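Local coordinates for putative NADPH:quinone oxidoreductase (Ralstonia eutropha, PDB 3IUP), which binds NADPH and probably catalyses the NADPH-dependent reduction of quinones or similar acceptors, at residues A179-L184 / Q206-L211; L51-A56 / V359-A364; T259-A264 / T279-Y284. All coordinates share one frame; numbering follows the deposited sequence. Where two conformers were deposited one is given.

Contact 1 (A179-L184 / Q206-L211). With NDP (NADPH dihydro-nicotinamide-adenine-dinucleotide phosphate), chain C.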
# COMPACT_ATOMS: atom_id res chain seq x y z
N ALA A 179 -18.44 2.01 -1.45
CA ALA A 179 -19.54 2.59 -0.68
C ALA A 179 -20.15 3.75 -1.48
O ALA A 179 -20.46 4.80 -0.94
CB ALA A 179 -19.06 3.01 0.72
N ALA A 180 -20.37 3.49 -2.77
CA ALA A 180 -20.60 4.53 -3.78
C ALA A 180 -21.97 5.23 -3.63
O ALA A 180 -22.18 6.29 -4.19
CB ALA A 180 -20.45 4.01 -5.16
N ALA A 181 -22.87 4.65 -2.83
CA ALA A 181 -24.18 5.30 -2.57
C ALA A 181 -24.10 6.26 -1.40
O ALA A 181 -25.11 6.88 -1.01
CB ALA A 181 -25.27 4.23 -2.33
N SER A 182 -22.90 6.42 -0.86
CA SER A 182 -22.66 7.50 0.12
C SER A 182 -22.98 8.85 -0.49
O SER A 182 -23.01 9.02 -1.71
CB SER A 182 -21.20 7.47 0.61
OG SER A 182 -20.35 7.86 -0.45
N ASN A 183 -23.23 9.85 0.36
CA ASN A 183 -23.31 11.20 -0.15
C ASN A 183 -22.13 11.57 -1.07
O ASN A 183 -22.32 12.10 -2.18
CB ASN A 183 -23.44 12.24 0.97
CG ASN A 183 -24.86 12.38 1.52
OD1 ASN A 183 -25.68 11.49 1.40
ND2 ASN A 183 -25.16 13.53 2.12
N LEU A 184 -20.92 11.28 -0.63
CA LEU A 184 -19.74 11.61 -1.43
C LEU A 184 -19.74 10.86 -2.78
O LEU A 184 -19.44 11.42 -3.83
CB LEU A 184 -18.46 11.26 -0.63
CG LEU A 184 -17.12 11.72 -1.22
CD1 LEU A 184 -16.05 11.65 -0.16
CD2 LEU A 184 -16.74 10.87 -2.43
N GLN A 206 -28.16 -4.14 -3.29
CA GLN A 206 -28.74 -3.82 -4.58
C GLN A 206 -29.54 -2.51 -4.63
O GLN A 206 -29.48 -1.80 -5.61
CB GLN A 206 -29.61 -4.97 -5.06
CG GLN A 206 -30.11 -4.79 -6.48
CD GLN A 206 -29.02 -4.77 -7.53
OE1 GLN A 206 -27.94 -5.33 -7.36
NE2 GLN A 206 -29.30 -4.09 -8.64
N GLU A 207 -30.28 -2.18 -3.58
CA GLU A 207 -31.04 -0.93 -3.59
C GLU A 207 -30.11 0.29 -3.78
O GLU A 207 -30.52 1.34 -4.30
CB GLU A 207 -31.89 -0.78 -2.32
CG GLU A 207 -31.11 -0.61 -1.09
CD GLU A 207 -31.97 -0.60 0.18
OE1 GLU A 207 -33.22 -0.74 0.11
OE2 GLU A 207 -31.36 -0.47 1.25
N GLN A 208 -28.86 0.16 -3.35
CA GLN A 208 -27.89 1.22 -3.59
C GLN A 208 -27.48 1.30 -5.05
O GLN A 208 -27.22 2.38 -5.57
CB GLN A 208 -26.64 1.00 -2.70
CG GLN A 208 -26.95 1.11 -1.26
CD GLN A 208 -25.88 0.53 -0.34
OE1 GLN A 208 -24.74 0.22 -0.76
NE2 GLN A 208 -26.27 0.35 0.93
N ALA A 209 -27.38 0.15 -5.71
CA ALA A 209 -27.15 0.13 -7.14
C ALA A 209 -28.32 0.75 -7.90
O ALA A 209 -28.12 1.53 -8.81
CB ALA A 209 -26.88 -1.31 -7.62
N ASP A 210 -29.56 0.44 -7.48
CA ASP A 210 -30.74 1.07 -8.07
C ASP A 210 -30.65 2.61 -7.98
O ASP A 210 -30.93 3.30 -8.95
CB ASP A 210 -32.01 0.61 -7.34
CG ASP A 210 -32.20 -0.93 -7.38
OD1 ASP A 210 -31.60 -1.58 -8.27
OD2 ASP A 210 -32.96 -1.46 -6.52
N LEU A 211 -30.30 3.09 -6.78
CA LEU A 211 -30.16 4.53 -6.53
C LEU A 211 -29.18 5.15 -7.51
O LEU A 211 -29.48 6.14 -8.15
CB LEU A 211 -29.70 4.79 -5.09
CG LEU A 211 -29.47 6.26 -4.73
CD1 LEU A 211 -30.77 7.05 -4.94
CD2 LEU A 211 -28.87 6.43 -3.28
PA NDP C . -22.56 8.73 4.06
O1A NDP C . -23.33 9.61 3.20
O2A NDP C . -22.92 8.64 5.49
O5B NDP C . -22.71 7.24 3.36
C5B NDP C . -21.96 6.18 3.97
C4B NDP C . -22.06 4.97 3.09
O4B NDP C . -21.28 3.99 3.71
C3B NDP C . -23.49 4.44 2.95
O3B NDP C . -23.88 4.14 1.62
C2B NDP C . -23.45 3.11 3.74
O2B NDP C . -24.27 2.08 3.19
C1B NDP C . -21.98 2.75 3.62
N9A NDP C . -21.50 1.90 4.72
C8A NDP C . -21.66 2.16 6.06
N7A NDP C . -21.02 1.22 6.77
C5A NDP C . -20.42 0.34 5.90
C6A NDP C . -19.64 -0.82 6.04
N6A NDP C . -19.37 -1.39 7.23
N1A NDP C . -19.18 -1.47 4.92
C2A NDP C . -19.50 -1.04 3.67
N3A NDP C . -20.26 0.10 3.52
C4A NDP C . -20.71 0.77 4.61
O3 NDP C . -20.97 9.01 4.07
PN NDP C . -20.23 10.23 3.43
O1N NDP C . -20.53 10.43 2.04
O2N NDP C . -20.31 11.45 4.31
O5D NDP C . -18.70 9.68 3.54
C5D NDP C . -18.27 8.63 2.66
C4D NDP C . -16.91 8.11 3.11
O4D NDP C . -15.93 9.09 2.69
C3D NDP C . -16.73 7.89 4.62
O3D NDP C . -15.96 6.74 4.89
C2D NDP C . -15.94 9.12 5.02
O2D NDP C . -15.19 9.01 6.22
C1D NDP C . -15.04 9.25 3.79
N1N NDP C . -14.35 10.55 3.70
C2N NDP C . -13.00 10.53 3.86
C3N NDP C . -12.25 11.68 3.81
C7N NDP C . -10.74 11.61 3.85
O7N NDP C . -10.07 12.83 3.92
N7N NDP C . -10.03 10.48 3.85
C4N NDP C . -12.87 12.92 3.30
C5N NDP C . -14.37 12.85 3.13
C6N NDP C . -15.05 11.65 3.33
P2B NDP C . -25.29 1.21 4.14
O1X NDP C . -26.67 1.87 4.01
O2X NDP C . -24.85 1.17 5.60
O3X NDP C . -25.26 -0.19 3.52
O HOH W 1 -22.91 2.43 -0.57
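A181 sets its methyl against the base of the Q208 side chain, with A181 CB 3.5 Å from Q208 CB. That one methyl is the hub of the contact: in one of its two conformers L211 also brings CD2 within 4.3 Å of A181 CB. Q208 takes A181 alongside its CB and CG and then runs on to the cofactor. With CG anti to the carbonyl carbon (chi1 -65°) and the chain extended beyond it, the amide is carried past A181 to the 2'-phosphate, where NE2 donates to NDP O3X at 2.8 Å. The other amide atom, OE1, accepts from the backbone N of R204 and from a water 2.9 Å away. That water also accepts from A181 N and lies 2.9 Å from NDP O3B, so it ties both segments to the adenosine ribose. Beyond A181 the chain turns into helix 183-195, with S182 as N-cap: its OG takes the N-H of G185. The first turn of this helix grips the pyrophosphate by its backbone, N183 N giving a nearly straight bond to O1A of NDP (2.9 Å, 168°) and L184 N one to O1N of NDP (2.8 Å). A helix N-terminus facing a dinucleotide pyrophosphate, and side chains just after the second strand of the sheet (here Q208, at the start of helix 206-214) meeting the 2'-phosphate, are characteristic of a Rossmann-type NADPH-binding domain.

Contact 2 (L51-A56 / V359-A364); sequences LLFGAA and VYNKRA. With NDP (NADPH dihydro-nicotinamide-adenine-dinucleotide phosphate), chain C.
The C-terminal end of helix 46-53 faces that of helix 354-360, the nearest CA atoms, F53 CA and N361 CA, being 9.5 Å apart, so side chains alone bridge the gap. F53 sits in the middle. Its CZ packs against Y360 CE1 at 3.8 Å, while Y360 OH lies at the edge of the F53 ring, near its plane. Farther round that ring, CE2 is 3.6 Å from N361 OD1, the ring and the amide being turned 59° to each other. Y360 CG stands between its backbone N and carbonyl carbon (chi1 72°), and the phenol reaches across to L52, whose CD2 meets the ring's edge 3.8 Å from Y360 OH. That hydroxyl is hydrogen-bonded to the backbone O of V351. Within 359-364, R363 grips N361 side-on: NH2 of R363 bonds OD1 of N361 at 3.1 Å, and NE bonds the N361 backbone O. Just past the helix, R363 O lies 3.2 Å from C8A of the NDP adenine. The contact thus joins a helix of the GroES-like domain to a late-chain turn lining the cofactor pocket, consistent with the medium-chain dehydrogenase/reductase architecture.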
# COMPACT_ATOMS: atom_id res chain seq x y z
N LEU A 51 -14.48 11.64 16.14
CA LEU A 51 -14.03 12.53 17.23
C LEU A 51 -15.07 12.61 18.33
O LEU A 51 -14.76 12.58 19.53
CB LEU A 51 -13.71 13.90 16.66
CG LEU A 51 -13.16 14.90 17.67
CD1 LEU A 51 -11.83 14.38 18.30
CD2 LEU A 51 -13.00 16.27 16.97
N LEU A 52 -16.33 12.68 17.94
CA LEU A 52 -17.41 12.82 18.88
C LEU A 52 -17.44 11.68 19.92
O LEU A 52 -17.56 11.91 21.13
CB LEU A 52 -18.72 12.90 18.10
CG LEU A 52 -20.02 13.10 18.85
CD1 LEU A 52 -20.00 14.45 19.67
CD2 LEU A 52 -21.19 13.06 17.79
N PHE A 53 -17.33 10.45 19.45
CA PHE A 53 -17.47 9.28 20.31
C PHE A 53 -16.15 8.63 20.64
O PHE A 53 -16.10 7.77 21.50
CB PHE A 53 -18.40 8.25 19.65
CG PHE A 53 -19.75 8.79 19.32
CD1 PHE A 53 -20.50 9.40 20.28
CD2 PHE A 53 -20.30 8.64 18.02
CE1 PHE A 53 -21.76 9.92 19.99
CE2 PHE A 53 -21.56 9.15 17.73
CZ PHE A 53 -22.28 9.77 18.71
N GLY A 54 -15.12 8.98 19.91
CA GLY A 54 -13.82 8.35 20.10
C GLY A 54 -13.91 6.83 19.95
O GLY A 54 -14.72 6.31 19.17
N ALA A 55 -13.10 6.12 20.73
CA ALA A 55 -13.14 4.66 20.77
C ALA A 55 -14.16 4.17 21.78
O ALA A 55 -14.07 3.01 22.20
CB ALA A 55 -11.74 4.11 21.11
N ALA A 56 -15.13 4.99 22.19
CA ALA A 56 -16.11 4.55 23.16
C ALA A 56 -16.94 3.42 22.55
O ALA A 56 -17.21 3.38 21.34
CB ALA A 56 -17.02 5.63 23.61
N VAL A 359 -29.56 6.39 15.22
CA VAL A 359 -29.70 6.50 13.76
C VAL A 359 -28.48 7.06 13.08
O VAL A 359 -27.92 6.43 12.18
CB VAL A 359 -30.94 7.34 13.41
CG1 VAL A 359 -31.11 7.46 11.88
CG2 VAL A 359 -32.16 6.77 14.13
N TYR A 360 -28.01 8.23 13.51
CA TYR A 360 -26.98 8.87 12.75
C TYR A 360 -25.63 8.13 12.81
O TYR A 360 -24.85 8.16 11.86
CB TYR A 360 -26.92 10.36 13.09
CG TYR A 360 -26.38 10.83 14.43
CD1 TYR A 360 -25.02 10.76 14.72
CD2 TYR A 360 -27.21 11.46 15.34
CE1 TYR A 360 -24.51 11.24 15.94
CE2 TYR A 360 -26.72 11.99 16.53
CZ TYR A 360 -25.36 11.86 16.83
OH TYR A 360 -24.88 12.37 18.01
N ASN A 361 -25.41 7.42 13.90
CA ASN A 361 -24.19 6.68 14.06
C ASN A 361 -24.11 5.39 13.20
O ASN A 361 -23.05 4.77 13.16
CB ASN A 361 -23.89 6.43 15.55
CG ASN A 361 -22.41 6.20 15.80
OD1 ASN A 361 -21.56 6.74 15.08
ND2 ASN A 361 -22.09 5.36 16.75
N LYS A 362 -25.17 5.06 12.43
CA LYS A 362 -25.10 3.90 11.51
C LYS A 362 -24.30 4.22 10.27
O LYS A 362 -23.86 3.30 9.57
CB LYS A 362 -26.47 3.45 11.06
CG LYS A 362 -27.47 3.07 12.14
CD LYS A 362 -28.80 2.70 11.45
N ARG A 363 -24.11 5.51 9.95
CA ARG A 363 -23.53 5.91 8.63
C ARG A 363 -24.23 5.14 7.48
O ARG A 363 -23.59 4.65 6.53
CB ARG A 363 -21.99 5.73 8.58
CG ARG A 363 -21.26 6.29 9.83
CD ARG A 363 -20.97 5.15 10.82
NE ARG A 363 -20.50 5.61 12.13
CZ ARG A 363 -19.24 5.96 12.38
NH1 ARG A 363 -18.33 5.94 11.41
NH2 ARG A 363 -18.90 6.36 13.60
N ALA A 364 -25.55 5.08 7.60
CA ALA A 364 -26.42 4.39 6.62
C ALA A 364 -26.72 5.31 5.44
O ALA A 364 -26.82 6.55 5.61
CB ALA A 364 -27.71 3.97 7.34
PA NDP C . -22.56 8.73 4.06
O1A NDP C . -23.33 9.61 3.20
O2A NDP C . -22.92 8.64 5.49
O5B NDP C . -22.71 7.24 3.36
C5B NDP C . -21.96 6.18 3.97
C4B NDP C . -22.06 4.97 3.09
O4B NDP C . -21.28 3.99 3.71
C3B NDP C . -23.49 4.44 2.95
O3B NDP C . -23.88 4.14 1.62
C2B NDP C . -23.45 3.11 3.74
O2B NDP C . -24.27 2.08 3.19
C1B NDP C . -21.98 2.75 3.62
N9A NDP C . -21.50 1.90 4.72
C8A NDP C . -21.66 2.16 6.06
N7A NDP C . -21.02 1.22 6.77
C5A NDP C . -20.42 0.34 5.90
C6A NDP C . -19.64 -0.82 6.04
N6A NDP C . -19.37 -1.39 7.23
N1A NDP C . -19.18 -1.47 4.92
C2A NDP C . -19.50 -1.04 3.67
N3A NDP C . -20.26 0.10 3.52
C4A NDP C . -20.71 0.77 4.61
O3 NDP C . -20.97 9.01 4.07
PN NDP C . -20.23 10.23 3.43
O1N NDP C . -20.53 10.43 2.04
O2N NDP C . -20.31 11.45 4.31
O5D NDP C . -18.70 9.68 3.54
C5D NDP C . -18.27 8.63 2.66
C4D NDP C . -16.91 8.11 3.11
O4D NDP C . -15.93 9.09 2.69
C3D NDP C . -16.73 7.89 4.62
O3D NDP C . -15.96 6.74 4.89
C2D NDP C . -15.94 9.12 5.02
O2D NDP C . -15.19 9.01 6.22
C1D NDP C . -15.04 9.25 3.79
N1N NDP C . -14.35 10.55 3.70
C2N NDP C . -13.00 10.53 3.86
C3N NDP C . -12.25 11.68 3.81
C7N NDP C . -10.74 11.61 3.85
O7N NDP C . -10.07 12.83 3.92
N7N NDP C . -10.03 10.48 3.85
C4N NDP C . -12.87 12.92 3.30
C5N NDP C . -14.37 12.85 3.13
C6N NDP C . -15.05 11.65 3.33
P2B NDP C . -25.29 1.21 4.14
O1X NDP C . -26.67 1.87 4.01
O2X NDP C . -24.85 1.17 5.60
O3X NDP C . -25.26 -0.19 3.52

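Contact 3 (T259-A264 / T279-Y284)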
# COMPACT_ATOMS: atom_id res chain seq x y z
N THR A 259 -7.28 -7.56 -7.56
CA THR A 259 -7.34 -8.82 -8.28
C THR A 259 -8.07 -8.64 -9.63
O THR A 259 -7.61 -9.11 -10.68
CB THR A 259 -8.01 -9.92 -7.38
OG1 THR A 259 -7.26 -10.06 -6.17
CG2 THR A 259 -8.12 -11.28 -8.09
N CYS A 260 -9.22 -7.97 -9.59
CA CYS A 260 -10.00 -7.77 -10.82
C CYS A 260 -9.32 -6.82 -11.78
O CYS A 260 -9.37 -7.02 -12.99
CB CYS A 260 -11.41 -7.28 -10.51
SG CYS A 260 -12.38 -8.50 -9.63
N MSE A 261 -8.59 -5.83 -11.24
CA MSE A 261 -7.85 -4.91 -12.11
C MSE A 261 -6.76 -5.71 -12.87
O MSE A 261 -6.51 -5.49 -14.06
CB MSE A 261 -7.17 -3.82 -11.30
CG MSE A 261 -8.04 -2.73 -10.90
SE MSE A 261 -7.09 -1.43 -9.78
CE MSE A 261 -8.52 -0.14 -9.68
N GLU A 262 -6.09 -6.61 -12.19
CA GLU A 262 -5.01 -7.36 -12.83
C GLU A 262 -5.65 -8.32 -13.86
O GLU A 262 -5.10 -8.49 -14.95
CB GLU A 262 -4.19 -8.10 -11.80
CG GLU A 262 -3.04 -8.89 -12.35
CD GLU A 262 -1.89 -8.07 -12.94
OE1 GLU A 262 -1.96 -6.82 -13.07
OE2 GLU A 262 -0.89 -8.74 -13.31
N ALA A 263 -6.81 -8.91 -13.53
CA ALA A 263 -7.52 -9.79 -14.49
C ALA A 263 -7.86 -9.01 -15.75
O ALA A 263 -7.70 -9.52 -16.87
CB ALA A 263 -8.80 -10.39 -13.89
N ALA A 264 -8.35 -7.78 -15.58
CA ALA A 264 -8.72 -6.90 -16.70
C ALA A 264 -7.49 -6.52 -17.52
O ALA A 264 -7.50 -6.56 -18.76
CB ALA A 264 -9.44 -5.64 -16.20
N THR A 279 1.54 -2.47 -15.33
CA THR A 279 0.70 -1.30 -15.07
C THR A 279 0.36 -1.19 -13.59
O THR A 279 -0.24 -2.12 -13.00
CB THR A 279 -0.58 -1.35 -15.90
OG1 THR A 279 -0.21 -1.34 -17.29
CG2 THR A 279 -1.49 -0.19 -15.59
N HIS A 280 0.75 -0.08 -13.00
CA HIS A 280 0.53 0.13 -11.57
C HIS A 280 -0.93 0.32 -11.23
O HIS A 280 -1.61 1.17 -11.82
CB HIS A 280 1.31 1.37 -11.07
CG HIS A 280 1.14 1.61 -9.59
ND1 HIS A 280 1.84 0.90 -8.63
CD2 HIS A 280 0.33 2.46 -8.91
CE1 HIS A 280 1.46 1.31 -7.43
NE2 HIS A 280 0.54 2.24 -7.57
N LYS A 281 -1.39 -0.46 -10.26
CA LYS A 281 -2.74 -0.45 -9.72
C LYS A 281 -2.67 0.08 -8.29
O LYS A 281 -1.82 -0.39 -7.50
CB LYS A 281 -3.27 -1.87 -9.64
CG LYS A 281 -3.44 -2.54 -10.98
CD LYS A 281 -3.36 -4.09 -10.91
CE LYS A 281 -1.98 -4.63 -10.52
NZ LYS A 281 -1.08 -4.48 -11.70
N GLN A 282 -3.52 1.05 -7.97
CA GLN A 282 -3.46 1.73 -6.68
C GLN A 282 -4.83 1.71 -5.97
O GLN A 282 -5.82 2.08 -6.59
CB GLN A 282 -3.02 3.18 -6.88
CG GLN A 282 -2.86 4.00 -5.59
CD GLN A 282 -1.73 3.52 -4.70
OE1 GLN A 282 -0.71 3.02 -5.15
NE2 GLN A 282 -1.92 3.68 -3.39
N VAL A 283 -4.85 1.34 -4.70
CA VAL A 283 -6.08 1.45 -3.87
C VAL A 283 -5.79 2.35 -2.71
O VAL A 283 -4.87 2.06 -1.94
CB VAL A 283 -6.58 0.11 -3.37
CG1 VAL A 283 -7.82 0.34 -2.39
CG2 VAL A 283 -6.99 -0.78 -4.55
N TYR A 284 -6.52 3.45 -2.58
CA TYR A 284 -6.44 4.31 -1.40
C TYR A 284 -7.57 3.95 -0.44
O TYR A 284 -8.75 3.96 -0.83
CB TYR A 284 -6.49 5.74 -1.81
CG TYR A 284 -5.19 6.23 -2.39
CD1 TYR A 284 -4.08 6.32 -1.60
CD2 TYR A 284 -5.10 6.63 -3.74
CE1 TYR A 284 -2.88 6.80 -2.10
CE2 TYR A 284 -3.90 7.11 -4.26
CZ TYR A 284 -2.80 7.17 -3.43
OH TYR A 284 -1.57 7.63 -3.86
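K281 lies along the M261 side chain and reaches E262 on the same helix. Two residues earlier, T279 contributes its backbone O, which accepts a bond from K281 NZ at 2.8 Å, the donor standing almost in line with the carbonyl (168°). H280, just before the strand, turns to Q282, NE2 donating in its ring plane to a lone pair of Q282 OE1 at 2.8 Å. K281 then carries the contact. The selenomethionine at M261, extended beyond CG, and the lysine run antiparallel alongside one another, so M261 CB meets K281 CD at 3.8 Å and M261 SE meets K281 CB, also at 3.8 Å. Bends at chi3 and chi4 fold the lysine's end over to the salt bridge, where NZ of K281 is 2.9 Å from OE1 of E262. The ammonium comes from above the carboxylate plane, 41° out of it. Buried as it is, this charge has the acid, the T279 carbonyl and, weakly, the backbone O of A303 for partners, and the other oxygen, E262 OE2, takes the N-H of S277. Q282 points away from the helix, and V283 turns back toward it, packing on L258. Strand 281-285 lies in the parallel sheet between strands 243-249 and 304-308, and helix 253-266 crosses over from the first of these, completing a beta-alpha-beta unit; helix 228-239 packs beside it on C260 and A264.

Overall arrangement
Contacts 1 and 2 both touch the same NADPH. Contact 1 holds its pyrophosphate and 2'-phosphate, while the turn of contact 2 passes the adenine and that phosphate; their centres are 20 Å apart, with nearest atoms about 7 Å apart. T365 continues the chain from contact 2, packs on A181 and Q208 of contact 1 and bonds the cofactor, so it links the two. Contact 3 lies farther along the parallel sheet, its centre about 22 Å from that of contact 1 and 32 Å from that of contact 2. Contacts 1 and 3 follow each other in sequence, both nested inside the long loop that contact 2 closes.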